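Local coordinates for protein sphingomyelinase C (Streptomyces griseocarneus, PDB 7CNE) that belongs to the endonuclease/exonuclease/phosphatase family and is a bacterial sphingomyelinase C with a DNase I-like fold, at residues R169-I174 and G193-D198. Residues are numbered along the deposited sequence; the frame is centred on the assembly and turned at random.
Sequences RQFRQI and GDLNVD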
loop_
_atom_site.group_PDB
_atom_site.type_symbol
_atom_site.label_atom_id
_atom_site.label_comp_id
_atom_site.label_asym_id
_atom_site.label_seq_id
_atom_site.Cartn_x
_atom_site.Cartn_y
_atom_site.Cartn_z
ATOM N N ARG A 169 -10.176 -5.562 -12.784
ATOM C CA ARG A 169 -10.360 -6.945 -12.350
ATOM C C ARG A 169 -9.781 -7.173 -10.953
ATOM O O ARG A 169 -10.339 -7.946 -10.162
ATOM C CB ARG A 169 -9.727 -7.903 -13.364
ATOM C CG ARG A 169 -10.514 -8.002 -14.691
ATOM C CD ARG A 169 -9.606 -8.254 -15.905
ATOM N NE ARG A 169 -10.395 -8.429 -17.133
ATOM C CZ ARG A 169 -10.924 -7.425 -17.834
ATOM N NH1 ARG A 169 -10.747 -6.162 -17.446
ATOM N NH2 ARG A 169 -11.626 -7.675 -18.938
ATOM N N GLN A 170 -8.662 -6.518 -10.629
ATOM C CA GLN A 170 -8.093 -6.678 -9.287
ATOM C C GLN A 170 -9.037 -6.139 -8.217
ATOM O O GLN A 170 -9.246 -6.781 -7.180
ATOM C CB GLN A 170 -6.730 -5.985 -9.200
ATOM C CG GLN A 170 -5.640 -6.681 -10.054
ATOM C CD GLN A 170 -4.294 -5.971 -10.001
ATOM O OE1 GLN A 170 -4.184 -4.861 -9.465
ATOM N NE2 GLN A 170 -3.258 -6.612 -10.550
ATOM N N PHE A 171 -9.620 -4.960 -8.453
ATOM C CA PHE A 171 -10.574 -4.415 -7.489
ATOM C C PHE A 171 -11.800 -5.315 -7.365
ATOM O O PHE A 171 -12.321 -5.521 -6.260
ATOM C CB PHE A 171 -11.000 -2.997 -7.892
ATOM C CG PHE A 171 -9.863 -2.008 -7.992
ATOM C CD1 PHE A 171 -8.853 -1.980 -7.035
ATOM C CD2 PHE A 171 -9.820 -1.086 -9.047
ATOM C CE1 PHE A 171 -7.795 -1.045 -7.123
ATOM C CE2 PHE A 171 -8.775 -0.152 -9.147
ATOM C CZ PHE A 171 -7.755 -0.140 -8.179
ATOM N N ARG A 172 -12.277 -5.872 -8.487
ATOM C CA ARG A 172 -13.435 -6.769 -8.400
ATOM C C ARG A 172 -13.073 -8.098 -7.741
ATOM O O ARG A 172 -13.918 -8.706 -7.069
ATOM C CB ARG A 172 -14.048 -6.994 -9.785
ATOM C CG ARG A 172 -14.757 -5.747 -10.315
ATOM C CD ARG A 172 -15.615 -6.022 -11.553
ATOM N NE ARG A 172 -15.874 -4.787 -12.282
ATOM C CZ ARG A 172 -16.399 -4.716 -13.500
ATOM N NH1 ARG A 172 -16.729 -5.827 -14.164
ATOM N NH2 ARG A 172 -16.581 -3.523 -14.057
ATOM N N GLN A 173 -11.832 -8.560 -7.898
ATOM C CA GLN A 173 -11.414 -9.765 -7.187
ATOM C C GLN A 173 -11.434 -9.543 -5.679
ATOM O O GLN A 173 -11.838 -10.430 -4.915
ATOM C CB GLN A 173 -10.019 -10.204 -7.645
ATOM C CG GLN A 173 -9.586 -11.542 -7.003
ATOM C CD GLN A 173 -8.137 -11.940 -7.296
ATOM O OE1 GLN A 173 -7.475 -11.363 -8.158
ATOM N NE2 GLN A 173 -7.649 -12.943 -6.577
ATOM N N ILE A 174 -10.987 -8.365 -5.236
ATOM C CA ILE A 174 -11.039 -8.012 -3.819
ATOM C C ILE A 174 -12.488 -7.955 -3.354
ATOM O O ILE A 174 -12.851 -8.511 -2.309
ATOM C CB ILE A 174 -10.313 -6.674 -3.582
ATOM C CG1 ILE A 174 -8.801 -6.850 -3.738
ATOM C CG2 ILE A 174 -10.674 -6.068 -2.196
ATOM C CD1 ILE A 174 -8.066 -5.549 -3.917
ATOM N N GLY A 193 -4.166 1.087 0.261
ATOM C CA GLY A 193 -3.032 0.742 -0.566
ATOM C C GLY A 193 -2.701 1.799 -1.593
ATOM O O GLY A 193 -3.360 2.840 -1.708
ATOM N N ASP A 194 -1.616 1.514 -2.309
ATOM C CA ASP A 194 -1.285 2.177 -3.561
ATOM C C ASP A 194 -2.173 1.543 -4.623
ATOM O O ASP A 194 -1.866 0.463 -5.136
ATOM C CB ASP A 194 0.197 1.994 -3.877
ATOM C CG ASP A 194 0.615 2.672 -5.159
ATOM O OD1 ASP A 194 -0.259 3.152 -5.908
ATOM O OD2 ASP A 194 1.839 2.740 -5.402
ATOM N N LEU A 195 -3.292 2.189 -4.941
ATOM C CA LEU A 195 -4.234 1.602 -5.883
ATOM C C LEU A 195 -3.952 1.992 -7.326
ATOM O O LEU A 195 -4.647 1.505 -8.223
ATOM C CB LEU A 195 -5.674 1.962 -5.505
ATOM C CG LEU A 195 -6.004 1.734 -4.027
ATOM C CD1 LEU A 195 -7.461 2.041 -3.744
ATOM C CD2 LEU A 195 -5.669 0.295 -3.623
ATOM N N ASN A 196 -2.945 2.836 -7.568
ATOM C CA ASN A 196 -2.477 3.161 -8.916
ATOM C C ASN A 196 -3.594 3.726 -9.787
ATOM O O ASN A 196 -3.608 3.521 -11.001
ATOM C CB ASN A 196 -1.822 1.944 -9.581
ATOM C CG ASN A 196 -0.314 1.974 -9.458
ATOM O OD1 ASN A 196 0.299 2.990 -9.744
ATOM N ND2 ASN A 196 0.291 0.870 -9.011
ATOM N N VAL A 197 -4.531 4.427 -9.154
ATOM C CA VAL A 197 -5.620 5.133 -9.820
ATOM C C VAL A 197 -5.534 6.604 -9.425
ATOM O O VAL A 197 -5.623 6.938 -8.234
ATOM C CB VAL A 197 -6.992 4.556 -9.431
ATOM C CG1 VAL A 197 -8.116 5.400 -10.025
ATOM C CG2 VAL A 197 -7.112 3.098 -9.866
ATOM N N ASP A 198 -5.401 7.480 -10.418
ATOM C CA ASP A 198 -5.311 8.919 -10.159
ATOM C C ASP A 198 -6.665 9.476 -9.727
ATOM O O ASP A 198 -7.652 9.372 -10.465
ATOM C CB ASP A 198 -4.808 9.639 -11.406
ATOM C CG ASP A 198 -4.544 11.119 -11.167
ATOM O OD1 ASP A 198 -4.316 11.525 -10.006
ATOM O OD2 ASP A 198 -4.574 11.878 -12.154
#
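Phe-171 carries its CG anti to its own carbonyl carbon (chi1 -59°), and this sends the far end of the ring from the helix to the loop at Leu-195 and Val-197. In Val-197, CG1 lies anti to the backbone N (chi1 174°); this leaves CG2 beside the N, and it is CG2 that reaches the rim of the ring. CG2 sits 3.7 Å from Phe-171 CZ and equally near Phe-171 CE2. Leu-195 CB stands off the ring plane, 4.0 Å from Phe-171 CZ and about as far from Phe-171 CE1. The carbonyl O of Leu-195 also meets the ring edge, in the ring plane, 3.5 Å from Phe-171 CZ. The weakly positive C-H rim of the ring probably suits this oxygen. No hydrogen bond joins the two segments, and all three touching residues are buried. The backbones stay well apart, with Phe-171 CA 8.9 Å from Leu-195 CA, so contact is made through side chains, chiefly the Phe-171 ring, and the Leu-195 carbonyl. Within the loop, Asn-196 N makes a weak hydrogen bond to Asp-194 OD1. Asn-196 ND2 is hydrogen-bonded to a succinic acid molecule, probably from the crystallisation liquor. Met-207 of helix 203-211 touches both Phe-171 and Leu-195. The contact thus ties helix 162-180 to the loop that follows strand 188-192, with helix 203-211 packed against both and strands 142-150 and 247-251 bordering Leu-195.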